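Side-chain contacts in transcriptional regulator (Streptococcus pneumoniae, PDB 2GNP), which probably regulates transcription in response to a small sugar-like effector bound by its putative sugar-binding domain: residues F10-Y15 with K258-D263; E41-V46 with L225-G230; Y87-G92 with K149-A154; L130-I135 with R209-S214. All coordinates share one frame; numbering follows the deposited sequence.

Interaction 1. Residues F10-Y15 with K258-D263; sequences FKLENY and KVLEED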
loop_
_atom_site.group_PDB
_atom_site.type_symbol
_atom_site.label_atom_id
_atom_site.label_comp_id
_atom_site.label_asym_id
_atom_site.label_seq_id
_atom_site.Cartn_x
_atom_site.Cartn_y
_atom_site.Cartn_z
ATOM N N PHE A 10 13.411 -4.418 -19.718
ATOM C CA PHE A 10 13.912 -3.090 -19.333
ATOM C C PHE A 10 13.176 -2.008 -20.153
ATOM O O PHE A 10 12.692 -0.994 -19.590
ATOM C CB PHE A 10 15.442 -3.057 -19.534
ATOM C CG PHE A 10 16.105 -1.765 -19.134
ATOM C CD1 PHE A 10 16.805 -1.018 -20.086
ATOM C CD2 PHE A 10 16.085 -1.328 -17.805
ATOM C CE1 PHE A 10 17.472 0.186 -19.723
ATOM C CE2 PHE A 10 16.742 -0.130 -17.424
ATOM C CZ PHE A 10 17.425 0.625 -18.388
ATOM N N LYS A 11 13.051 -2.235 -21.466
ATOM C CA LYS A 11 12.295 -1.355 -22.364
ATOM C C LYS A 11 10.857 -1.159 -21.844
ATOM O O LYS A 11 10.384 -0.007 -21.759
ATOM C CB LYS A 11 12.313 -1.881 -23.814
ATOM C CG LYS A 11 11.275 -1.225 -24.805
ATOM C CD LYS A 11 11.707 -1.188 -26.329
ATOM C CE LYS A 11 11.847 -2.562 -27.002
ATOM N NZ LYS A 11 11.943 -2.373 -28.506
ATOM N N LEU A 12 10.195 -2.263 -21.469
ATOM C CA LEU A 12 8.813 -2.192 -21.002
ATOM C C LEU A 12 8.762 -1.386 -19.702
ATOM O O LEU A 12 7.888 -0.533 -19.559
ATOM C CB LEU A 12 8.194 -3.579 -20.772
ATOM C CG LEU A 12 6.770 -3.689 -20.210
ATOM C CD1 LEU A 12 5.708 -2.988 -21.133
ATOM C CD2 LEU A 12 6.436 -5.214 -19.947
ATOM N N GLU A 13 9.680 -1.674 -18.775
ATOM C CA GLU A 13 9.779 -0.910 -17.514
ATOM C C GLU A 13 9.885 0.597 -17.807
ATOM O O GLU A 13 9.148 1.426 -17.218
ATOM C CB GLU A 13 10.955 -1.395 -16.652
ATOM C CG GLU A 13 10.743 -2.849 -16.122
ATOM C CD GLU A 13 11.858 -3.298 -15.149
ATOM O OE1 GLU A 13 12.934 -2.674 -15.174
ATOM O OE2 GLU A 13 11.645 -4.270 -14.370
ATOM N N ASN A 14 10.780 0.975 -18.724
ATOM C CA ASN A 14 11.035 2.405 -19.004
ATOM C C ASN A 14 9.835 3.047 -19.671
ATOM O O ASN A 14 9.500 4.206 -19.385
ATOM C CB ASN A 14 12.284 2.584 -19.889
ATOM C CG ASN A 14 13.570 2.275 -19.130
ATOM O OD1 ASN A 14 13.618 2.401 -17.901
ATOM N ND2 ASN A 14 14.610 1.829 -19.846
ATOM N N TYR A 15 9.202 2.290 -20.551
ATOM C CA TYR A 15 7.965 2.689 -21.197
ATOM C C TYR A 15 6.864 3.050 -20.186
ATOM O O TYR A 15 6.235 4.137 -20.274
ATOM C CB TYR A 15 7.486 1.599 -22.159
ATOM C CG TYR A 15 6.164 1.868 -22.791
ATOM C CD1 TYR A 15 4.977 1.310 -22.252
ATOM C CD2 TYR A 15 6.074 2.636 -23.967
ATOM C CE1 TYR A 15 3.743 1.525 -22.842
ATOM C CE2 TYR A 15 4.846 2.837 -24.575
ATOM C CZ TYR A 15 3.682 2.294 -24.006
ATOM O OH TYR A 15 2.453 2.487 -24.586
ATOM N N LYS A 258 -2.166 -5.779 -18.580
ATOM C CA LYS A 258 -3.601 -5.520 -18.459
ATOM C C LYS A 258 -3.911 -4.035 -18.102
ATOM O O LYS A 258 -4.922 -3.483 -18.544
ATOM C CB LYS A 258 -4.240 -6.475 -17.473
ATOM C CG LYS A 258 -4.444 -7.902 -18.068
ATOM C CD LYS A 258 -5.018 -8.872 -17.078
ATOM C CE LYS A 258 -5.045 -10.320 -17.642
ATOM N NZ LYS A 258 -3.686 -10.935 -17.588
ATOM N N VAL A 259 -3.079 -3.439 -17.253
ATOM C CA VAL A 259 -3.177 -2.022 -16.889
ATOM C C VAL A 259 -3.082 -1.190 -18.176
ATOM O O VAL A 259 -3.890 -0.287 -18.401
ATOM C CB VAL A 259 -2.071 -1.620 -15.875
ATOM C CG1 VAL A 259 -1.894 -0.088 -15.778
ATOM C CG2 VAL A 259 -2.385 -2.238 -14.514
ATOM N N LEU A 260 -2.097 -1.512 -19.006
ATOM C CA LEU A 260 -1.887 -0.792 -20.263
ATOM C C LEU A 260 -3.088 -0.917 -21.212
ATOM O O LEU A 260 -3.572 0.093 -21.777
ATOM C CB LEU A 260 -0.594 -1.260 -20.913
ATOM C CG LEU A 260 0.694 -0.773 -20.218
ATOM C CD1 LEU A 260 1.886 -1.521 -20.801
ATOM C CD2 LEU A 260 0.896 0.740 -20.295
ATOM N N GLU A 261 -3.591 -2.140 -21.317
ATOM C CA GLU A 261 -4.766 -2.439 -22.100
ATOM C C GLU A 261 -5.987 -1.649 -21.611
ATOM O O GLU A 261 -6.670 -0.999 -22.420
ATOM C CB GLU A 261 -5.085 -3.918 -22.054
ATOM C CG GLU A 261 -6.236 -4.247 -23.037
ATOM C CD GLU A 261 -6.642 -5.710 -23.009
ATOM O OE1 GLU A 261 -7.759 -6.015 -22.517
ATOM O OE2 GLU A 261 -5.838 -6.550 -23.474
ATOM N N GLU A 262 -6.258 -1.709 -20.314
ATOM C CA GLU A 262 -7.347 -0.914 -19.752
ATOM C C GLU A 262 -7.185 0.596 -19.968
ATOM O O GLU A 262 -8.171 1.319 -20.287
ATOM C CB GLU A 262 -7.526 -1.228 -18.272
ATOM C CG GLU A 262 -8.770 -0.621 -17.708
ATOM C CD GLU A 262 -9.197 -1.295 -16.450
ATOM O OE1 GLU A 262 -9.406 -2.528 -16.466
ATOM O OE2 GLU A 262 -9.322 -0.586 -15.435
ATOM N N ASP A 263 -5.964 1.095 -19.791
ATOM C CA ASP A 263 -5.717 2.522 -19.993
ATOM C C ASP A 263 -6.009 2.889 -21.464
ATOM O O ASP A 263 -6.556 3.951 -21.739
ATOM C CB ASP A 263 -4.278 2.876 -19.646
ATOM C CG ASP A 263 -4.060 4.368 -19.369
ATOM O OD1 ASP A 263 -2.874 4.727 -19.221
ATOM O OD2 ASP A 263 -5.038 5.168 -19.312
#
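L260 reaches from helix 253-264 to helix 5-20 and meets both Y15 and L12. Its two methyls do the touching. CD2 comes up at the edge of the Y15 ring, near the ring plane, with L260 CD2 3.9 Å from Y15 CE1. The same ring carbon, Y15 CE1, lies 4.1 Å from L260 CD1. That methyl also meets L12, with L260 CD1 4.1 Å from L12 CD1. The L12 and L260 side chains run past each other in opposite directions. With CG opposite the backbone N (chi1 177°), the end of L12 comes nearer to L260. The backbones stay well apart: Y15 CA and L260 CA are 10.5 Å from each other.

Further out, L260 also packs on K19 and Y20, and L12 packs on K253 and I256. D263 adds polar ties, a hydrogen bond to the hydroxyl of Y20 and a salt bridge to R242. A bound PEG molecule, probably from the crystallisation liquor, lies about 4 Å from the Y15 side chain at the nearest atoms.

The contact itself contains no hydrogen bond. It is a small apolar seam at the surface, held by dispersion and by exclusion of water.

Interaction 2. Residues E41-V46 with L225-G230; sequences ERISQV and LAVAYG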
loop_
_atom_site.group_PDB
_atom_site.type_symbol
_atom_site.label_atom_id
_atom_site.label_comp_id
_atom_site.label_asym_id
_atom_site.label_seq_id
_atom_site.Cartn_x
_atom_site.Cartn_y
_atom_site.Cartn_z
ATOM N N GLU A 41 6.312 -16.009 -4.235
ATOM C CA GLU A 41 7.704 -16.016 -3.775
ATOM C C GLU A 41 8.606 -15.098 -4.611
ATOM O O GLU A 41 9.467 -14.391 -4.077
ATOM C CB GLU A 41 8.292 -17.444 -3.776
ATOM C CG GLU A 41 9.586 -17.626 -2.950
ATOM C CD GLU A 41 10.866 -17.226 -3.681
ATOM O OE1 GLU A 41 10.871 -17.123 -4.932
ATOM O OE2 GLU A 41 11.897 -17.021 -2.999
ATOM N N ARG A 42 8.432 -15.140 -5.927
ATOM C CA ARG A 42 9.334 -14.429 -6.827
ATOM C C ARG A 42 9.165 -12.929 -6.647
ATOM O O ARG A 42 10.151 -12.214 -6.577
ATOM C CB ARG A 42 9.037 -14.807 -8.262
ATOM C CG ARG A 42 10.199 -14.472 -9.239
ATOM C CD ARG A 42 10.274 -15.504 -10.434
ATOM N NE ARG A 42 9.037 -15.459 -11.145
ATOM C CZ ARG A 42 8.297 -16.480 -11.519
ATOM N NH1 ARG A 42 8.671 -17.778 -11.362
ATOM N NH2 ARG A 42 7.176 -16.173 -12.094
ATOM N N ILE A 43 7.906 -12.507 -6.535
ATOM C CA ILE A 43 7.575 -11.094 -6.375
ATOM C C ILE A 43 8.067 -10.661 -4.993
ATOM O O ILE A 43 8.707 -9.623 -4.861
ATOM C CB ILE A 43 6.059 -10.850 -6.543
ATOM C CG1 ILE A 43 5.632 -11.081 -8.002
ATOM C CG2 ILE A 43 5.671 -9.436 -6.072
ATOM C CD1 ILE A 43 4.139 -11.137 -8.196
ATOM N N SER A 44 7.784 -11.474 -3.993
ATOM C CA SER A 44 8.171 -11.143 -2.613
ATOM C C SER A 44 9.662 -11.014 -2.429
ATOM O O SER A 44 10.122 -10.163 -1.646
ATOM C CB SER A 44 7.616 -12.160 -1.609
ATOM O OG SER A 44 6.223 -12.176 -1.612
ATOM N N GLN A 45 10.459 -11.866 -3.099
ATOM C CA GLN A 45 11.917 -11.786 -2.943
ATOM C C GLN A 45 12.480 -10.513 -3.571
ATOM O O GLN A 45 13.391 -9.889 -3.051
ATOM C CB GLN A 45 12.575 -13.052 -3.548
ATOM C CG GLN A 45 14.038 -13.112 -3.306
ATOM C CD GLN A 45 14.379 -13.159 -1.806
ATOM O OE1 GLN A 45 15.066 -12.275 -1.303
ATOM N NE2 GLN A 45 13.870 -14.158 -1.099
ATOM N N VAL A 46 11.927 -10.142 -4.734
ATOM C CA VAL A 46 12.379 -8.946 -5.422
ATOM C C VAL A 46 12.072 -7.772 -4.496
ATOM O O VAL A 46 12.962 -6.953 -4.192
ATOM C CB VAL A 46 11.708 -8.810 -6.761
ATOM C CG1 VAL A 46 11.907 -7.371 -7.332
ATOM C CG2 VAL A 46 12.262 -9.910 -7.746
ATOM N N LEU A 225 6.609 2.692 -1.813
ATOM C CA LEU A 225 6.720 1.403 -2.515
ATOM C C LEU A 225 5.412 0.695 -2.378
ATOM O O LEU A 225 5.018 0.351 -1.239
ATOM C CB LEU A 225 7.827 0.562 -1.881
ATOM C CG LEU A 225 7.986 -0.929 -2.250
ATOM C CD1 LEU A 225 8.265 -0.998 -3.768
ATOM C CD2 LEU A 225 9.174 -1.608 -1.443
ATOM N N ALA A 226 4.745 0.419 -3.504
ATOM C CA ALA A 226 3.574 -0.434 -3.477
ATOM C C ALA A 226 3.932 -1.779 -4.104
ATOM O O ALA A 226 4.574 -1.802 -5.146
ATOM C CB ALA A 226 2.410 0.224 -4.249
ATOM N N VAL A 227 3.506 -2.877 -3.472
ATOM C CA VAL A 227 3.654 -4.194 -4.072
ATOM C C VAL A 227 2.265 -4.762 -4.312
ATOM O O VAL A 227 1.452 -4.897 -3.345
ATOM C CB VAL A 227 4.450 -5.124 -3.107
ATOM C CG1 VAL A 227 4.684 -6.480 -3.784
ATOM C CG2 VAL A 227 5.759 -4.464 -2.713
ATOM N N ALA A 228 1.938 -5.032 -5.579
ATOM C CA ALA A 228 0.534 -5.356 -5.885
ATOM C C ALA A 228 0.434 -6.018 -7.258
ATOM O O ALA A 228 1.040 -5.533 -8.224
ATOM C CB ALA A 228 -0.339 -4.041 -5.846
ATOM N N TYR A 229 -0.317 -7.125 -7.321
ATOM C CA TYR A 229 -0.488 -7.801 -8.600
ATOM C C TYR A 229 -1.786 -8.595 -8.612
ATOM O O TYR A 229 -2.411 -8.808 -7.562
ATOM C CB TYR A 229 0.702 -8.685 -8.898
ATOM C CG TYR A 229 0.800 -9.894 -8.010
ATOM C CD1 TYR A 229 1.344 -9.794 -6.719
ATOM C CD2 TYR A 229 0.342 -11.142 -8.457
ATOM C CE1 TYR A 229 1.440 -10.929 -5.877
ATOM C CE2 TYR A 229 0.426 -12.272 -7.635
ATOM C CZ TYR A 229 0.981 -12.154 -6.350
ATOM O OH TYR A 229 1.040 -13.290 -5.528
ATOM N N GLY A 230 -2.172 -9.016 -9.805
ATOM C CA GLY A 230 -3.319 -9.922 -9.989
ATOM C C GLY A 230 -4.345 -9.287 -10.873
ATOM O O GLY A 230 -4.478 -8.059 -10.903
#
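Helix 36-54 packs on the central, largely parallel sheet, and I43 from it meets V227 and Y229 on and just beyond strand 223-227. The main feature is a CH-pi contact. I43 CD1 sits over one face of the Y229 ring, almost above its centre. The methyl carbon I43 CD1 is 3.4 Å from the centroid of the Y229 ring and only 11° off the ring normal. All six ring carbons therefore lie at similar range; Y229 CD1 is the nearest, at 3.4 Å from I43 CD1. In I43, CD1 lies anti to CA (chi2 168°), which carries it out to the ring.

The other branch of I43 serves the strand. I43 CG2 is 3.9 Å from V227 CG1, and the two side chains pass in opposite directions. V227 also touches A47 and L72, so helix 67-75 shares this layer. Y229 is further walled in by L39, S40 and T251. The hydroxyl of T251 bonds to A228 O, and that of T255 takes the G230 N-H, which probably helps to fix the loop that carries Y229.

An aliphatic helix face laid on a parallel strand and the loop after it is characteristic of Rossmann-like alpha/beta folds, consistent with the clan of this domain.

Interaction 3. Residues Y87-G92 with K149-A154; sequences YPLAGG and KDLDIA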
loop_
_atom_site.group_PDB
_atom_site.type_symbol
_atom_site.label_atom_id
_atom_site.label_comp_id
_atom_site.label_asym_id
_atom_site.label_seq_id
_atom_site.Cartn_x
_atom_site.Cartn_y
_atom_site.Cartn_z
ATOM N N TYR A 87 6.348 3.134 11.679
ATOM C CA TYR A 87 5.050 3.778 12.010
ATOM C C TYR A 87 3.974 3.048 11.191
ATOM O O TYR A 87 4.261 2.482 10.135
ATOM C CB TYR A 87 5.034 5.252 11.592
ATOM C CG TYR A 87 6.120 6.050 12.260
ATOM C CD1 TYR A 87 7.351 6.156 11.632
ATOM C CD2 TYR A 87 5.915 6.668 13.498
ATOM C CE1 TYR A 87 8.416 6.880 12.240
ATOM C CE2 TYR A 87 6.957 7.405 14.109
ATOM C CZ TYR A 87 8.200 7.468 13.448
ATOM O OH TYR A 87 9.233 8.170 14.050
ATOM N N PRO A 88 2.714 3.065 11.692
ATOM C CA PRO A 88 1.567 2.587 10.905
ATOM C C PRO A 88 1.056 3.718 10.035
ATOM O O PRO A 88 0.956 4.875 10.507
ATOM C CB PRO A 88 0.509 2.232 11.995
ATOM C CG PRO A 88 0.796 3.254 13.178
ATOM C CD PRO A 88 2.390 3.459 13.060
ATOM N N LEU A 89 0.740 3.393 8.785
ATOM C CA LEU A 89 0.096 4.345 7.867
ATOM C C LEU A 89 -1.440 4.294 8.050
ATOM O O LEU A 89 -2.152 5.276 7.740
ATOM C CB LEU A 89 0.420 4.049 6.423
ATOM C CG LEU A 89 1.931 4.237 6.100
ATOM C CD1 LEU A 89 2.108 3.587 4.724
ATOM C CD2 LEU A 89 2.314 5.745 6.125
ATOM N N ALA A 90 -1.923 3.164 8.493
ATOM C CA ALA A 90 -3.342 2.883 8.588
ATOM C C ALA A 90 -3.474 1.513 9.262
ATOM O O ALA A 90 -2.629 0.618 9.034
ATOM C CB ALA A 90 -3.963 2.852 7.176
ATOM N N GLY A 91 -4.537 1.365 10.040
ATOM C CA GLY A 91 -4.867 0.066 10.625
ATOM C C GLY A 91 -5.589 -0.675 9.503
ATOM O O GLY A 91 -6.128 -0.070 8.564
ATOM N N GLY A 92 -5.594 -1.981 9.541
ATOM C CA GLY A 92 -6.352 -2.620 8.485
ATOM C C GLY A 92 -7.763 -2.796 8.974
ATOM O O GLY A 92 -8.131 -2.282 10.024
ATOM N N LYS A 149 3.725 13.281 8.157
ATOM C CA LYS A 149 4.120 14.398 7.301
ATOM C C LYS A 149 5.593 14.389 6.959
ATOM O O LYS A 149 6.022 15.180 6.125
ATOM C CB LYS A 149 3.680 15.744 7.891
ATOM C CG LYS A 149 2.136 15.782 8.090
ATOM C CD LYS A 149 1.648 17.007 8.831
ATOM C CE LYS A 149 0.111 17.105 8.845
ATOM N NZ LYS A 149 -0.630 16.738 7.557
ATOM N N ASP A 150 6.368 13.525 7.603
ATOM C CA ASP A 150 7.781 13.512 7.290
ATOM C C ASP A 150 8.433 12.114 7.233
ATOM O O ASP A 150 9.626 11.912 7.576
ATOM C CB ASP A 150 8.539 14.523 8.167
ATOM C CG ASP A 150 8.930 13.966 9.445
ATOM O OD1 ASP A 150 8.113 13.231 10.035
ATOM O OD2 ASP A 150 10.097 14.224 9.842
ATOM N N LEU A 151 7.660 11.155 6.718
ATOM C CA LEU A 151 8.225 9.819 6.511
ATOM C C LEU A 151 9.205 9.816 5.351
ATOM O O LEU A 151 9.086 10.575 4.381
ATOM C CB LEU A 151 7.135 8.837 6.185
ATOM C CG LEU A 151 6.217 8.569 7.392
ATOM C CD1 LEU A 151 5.121 7.603 6.851
ATOM C CD2 LEU A 151 6.911 8.023 8.647
ATOM N N ASP A 152 10.203 8.944 5.481
ATOM C CA ASP A 152 11.162 8.724 4.404
ATOM C C ASP A 152 10.685 7.675 3.389
ATOM O O ASP A 152 10.910 7.820 2.195
ATOM C CB ASP A 152 12.505 8.261 4.967
ATOM C CG ASP A 152 13.154 9.342 5.801
ATOM O OD1 ASP A 152 13.561 10.365 5.208
ATOM O OD2 ASP A 152 13.171 9.235 7.025
ATOM N N ILE A 153 10.085 6.603 3.908
ATOM C CA ILE A 153 9.652 5.481 3.055
ATOM C C ILE A 153 8.259 5.105 3.515
ATOM O O ILE A 153 7.961 5.228 4.687
ATOM C CB ILE A 153 10.546 4.278 3.246
ATOM C CG1 ILE A 153 11.958 4.615 2.739
ATOM C CG2 ILE A 153 9.923 3.034 2.557
ATOM C CD1 ILE A 153 12.954 3.479 3.144
ATOM N N ALA A 154 7.406 4.780 2.562
ATOM C CA ALA A 154 6.116 4.102 2.895
ATOM C C ALA A 154 6.159 2.778 2.155
ATOM O O ALA A 154 6.634 2.739 1.027
ATOM C CB ALA A 154 4.969 4.900 2.397
#
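L151 meets both L89 and Y87 across this contact, and each of its methyls has its own partner. The packing is tightest between L151 CD1 and L89 CD2, which are 3.4 Å apart, closer than usual van der Waals contact. L151 CD2 lies 3.5 Å from Y87 CD1 and 4.1 Å from Y87 CE1. It approaches that side of the ring at a slant. The two methyls of L151 thus diverge, CD1 to L89 and CD2 to Y87.

The second branch of L89 makes a looser contact: L89 CD1 is 3.9 Å from A154 CB. A154 is the second residue of strand 153-160. L89 stands just past the end of strand 85-88. The two strands do not pair with each other; both flank strand 60-63. Y87 bonds through its backbone to I61 and F63, and D152 does so to K60. The Y87 side chain also touches L144 and S147 of helix 142-147.

The solvent side is different in kind. K149 and D150 are exposed and take no part in the apolar packing. K149 forms a salt bridge to D217, and D150 forms one to K60. The side chain of D152 accepts a hydrogen bond from the backbone N of K60.

No hydrogen bond crosses between the two segments. Buried methyls and one ring make the join, while charged groups tie down the turn at its outer margin.

Interaction 4. Residues L130-I135 with R209-S214; sequences LLADGI and RTIAIS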
loop_
_atom_site.group_PDB
_atom_site.type_symbol
_atom_site.label_atom_id
_atom_site.label_comp_id
_atom_site.label_asym_id
_atom_site.label_seq_id
_atom_site.Cartn_x
_atom_site.Cartn_y
_atom_site.Cartn_z
ATOM N N LEU A 130 -16.679 13.778 14.125
ATOM C CA LEU A 130 -16.353 14.335 15.439
ATOM C C LEU A 130 -15.422 13.378 16.204
ATOM O O LEU A 130 -14.431 13.826 16.797
ATOM C CB LEU A 130 -17.640 14.625 16.252
ATOM C CG LEU A 130 -17.325 15.393 17.542
ATOM C CD1 LEU A 130 -18.351 16.504 17.761
ATOM C CD2 LEU A 130 -17.286 14.462 18.758
ATOM N N LEU A 131 -15.747 12.083 16.185
ATOM C CA LEU A 131 -14.934 11.042 16.841
ATOM C C LEU A 131 -13.551 10.938 16.160
ATOM O O LEU A 131 -12.517 10.936 16.855
ATOM C CB LEU A 131 -15.653 9.708 16.768
ATOM C CG LEU A 131 -16.856 9.601 17.686
ATOM C CD1 LEU A 131 -17.485 8.254 17.460
ATOM C CD2 LEU A 131 -16.379 9.743 19.132
ATOM N N ALA A 132 -13.541 10.940 14.829
ATOM C CA ALA A 132 -12.256 10.881 14.100
ATOM C C ALA A 132 -11.388 12.089 14.438
ATOM O O ALA A 132 -10.190 11.954 14.737
ATOM C CB ALA A 132 -12.479 10.816 12.606
ATOM N N ASP A 133 -11.978 13.291 14.389
ATOM C CA ASP A 133 -11.212 14.487 14.732
ATOM C C ASP A 133 -10.710 14.523 16.192
ATOM O O ASP A 133 -9.608 15.006 16.445
ATOM C CB ASP A 133 -12.038 15.722 14.494
ATOM C CG ASP A 133 -12.243 16.024 13.044
ATOM O OD1 ASP A 133 -11.515 15.515 12.163
ATOM O OD2 ASP A 133 -13.129 16.878 12.797
ATOM N N GLY A 134 -11.515 14.013 17.113
ATOM C CA GLY A 134 -11.118 13.847 18.505
ATOM C C GLY A 134 -9.816 13.048 18.623
ATOM O O GLY A 134 -8.952 13.407 19.430
ATOM N N ILE A 135 -9.689 11.996 17.799
ATOM C CA ILE A 135 -8.436 11.180 17.761
ATOM C C ILE A 135 -7.349 11.963 17.016
ATOM O O ILE A 135 -6.236 12.181 17.523
ATOM C CB ILE A 135 -8.686 9.836 17.106
ATOM C CG1 ILE A 135 -9.606 8.953 17.951
ATOM C CG2 ILE A 135 -7.372 9.111 16.765
ATOM C CD1 ILE A 135 -10.231 7.804 17.179
ATOM N N ARG A 209 -13.712 10.252 8.316
ATOM C CA ARG A 209 -13.938 9.377 9.439
ATOM C C ARG A 209 -12.758 8.383 9.598
ATOM O O ARG A 209 -12.806 7.539 10.493
ATOM C CB ARG A 209 -15.210 8.514 9.262
ATOM C CG ARG A 209 -16.541 9.201 9.560
ATOM C CD ARG A 209 -17.719 8.500 8.829
ATOM N NE ARG A 209 -17.823 7.044 8.997
ATOM C CZ ARG A 209 -18.379 6.245 8.104
ATOM N NH1 ARG A 209 -18.822 6.752 6.962
ATOM N NH2 ARG A 209 -18.456 4.940 8.318
ATOM N N THR A 210 -11.777 8.494 8.691
ATOM C CA THR A 210 -10.738 7.438 8.573
ATOM C C THR A 210 -9.436 7.879 9.292
ATOM O O THR A 210 -8.960 9.008 9.130
ATOM C CB THR A 210 -10.500 7.119 7.100
ATOM O OG1 THR A 210 -11.740 6.665 6.538
ATOM C CG2 THR A 210 -9.409 6.018 6.920
ATOM N N ILE A 211 -8.897 6.930 10.089
ATOM C CA ILE A 211 -7.740 7.211 10.894
ATOM C C ILE A 211 -6.535 6.663 10.109
ATOM O O ILE A 211 -6.043 5.564 10.358
ATOM C CB ILE A 211 -7.808 6.588 12.317
ATOM C CG1 ILE A 211 -9.055 7.080 13.068
ATOM C CG2 ILE A 211 -6.541 7.003 13.106
ATOM C CD1 ILE A 211 -9.157 8.575 13.191
ATOM N N ALA A 212 -6.113 7.418 9.113
ATOM C CA ALA A 212 -4.990 6.990 8.248
ATOM C C ALA A 212 -4.277 8.192 7.697
ATOM O O ALA A 212 -4.820 9.297 7.629
ATOM C CB ALA A 212 -5.547 6.183 7.063
ATOM N N ILE A 213 -3.048 7.975 7.246
ATOM C CA ILE A 213 -2.353 9.016 6.477
ATOM C C ILE A 213 -3.218 9.513 5.330
ATOM O O ILE A 213 -3.928 8.746 4.733
ATOM C CB ILE A 213 -0.989 8.519 5.972
ATOM C CG1 ILE A 213 -0.115 9.644 5.438
ATOM C CG2 ILE A 213 -1.129 7.357 4.954
ATOM C CD1 ILE A 213 1.338 9.121 5.101
ATOM N N SER A 214 -3.181 10.816 5.077
ATOM C CA SER A 214 -3.911 11.320 3.887
ATOM C C SER A 214 -3.228 10.936 2.580
ATOM O O SER A 214 -2.014 10.728 2.533
ATOM C CB SER A 214 -4.032 12.835 3.987
ATOM O OG SER A 214 -2.785 13.500 3.800
#
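R209, whose backbone lies against A132, has its guanidinium NH1 gripped by two groups: a salt bridge to D177 OD1 and a hydrogen bond to N205 OD1. Its NE bonds to the carbonyl O of Q126. CB of R209 points away from helix 129-136, and the main chain faces the helix. There A132 packs directly on it. A132 CB is 3.8 Å from R209 CA and 3.9 Å from R209 C. The CA atoms of A132 and R209 are only 5.2 Å apart, a close approach that the small methyl allows.

I211 carries the rest of the contact through one methyl. I211 CD1 lies 4.0 Å from A132 CB and 3.9 Å from A132 O. It also reaches the next turn of the helix, where I135 CG2 is 4.0 Å from I211 CD1. The I135 and I211 side chains cross at about a right angle. With chi1 -58° and chi2 -57°, the I211 chain folds back at CG1 and CD1 is turned toward A132 and I135.

Backbone bonds of R209 to Q126 and of I211 to I124 tie the loop to residues 124-126. R193 bonds to the carbonyls of A212 and I213 further on.

No hydrogen bond crosses between the segments. Methyl contacts, on side chains and on main-chain atoms, make the join, while the polar bonds of R209 probably set the position of the surface the helix rests on.

In the fold
Interactions 2, 3 and 4 form a connected series, and interaction 1 stands apart. Interaction 2 joins interaction 3 within the sheet, where L225 N is 2.8 Å from A154 O, a probable hydrogen bond between neighbouring strands. Interaction 3 joins interaction 4 through L89 O and I213 N, 2.9 Å apart, again a probable hydrogen bond; the methyls of A90 and A212 also pack there. The centres of interactions 3 and 4 are about 15 Å apart. Interaction 1 brings together helices near the two chain ends. Its centre is about 17 Å from that of interaction 2 and about 36 Å from that of interaction 4, on the opposite side of the chain's centre.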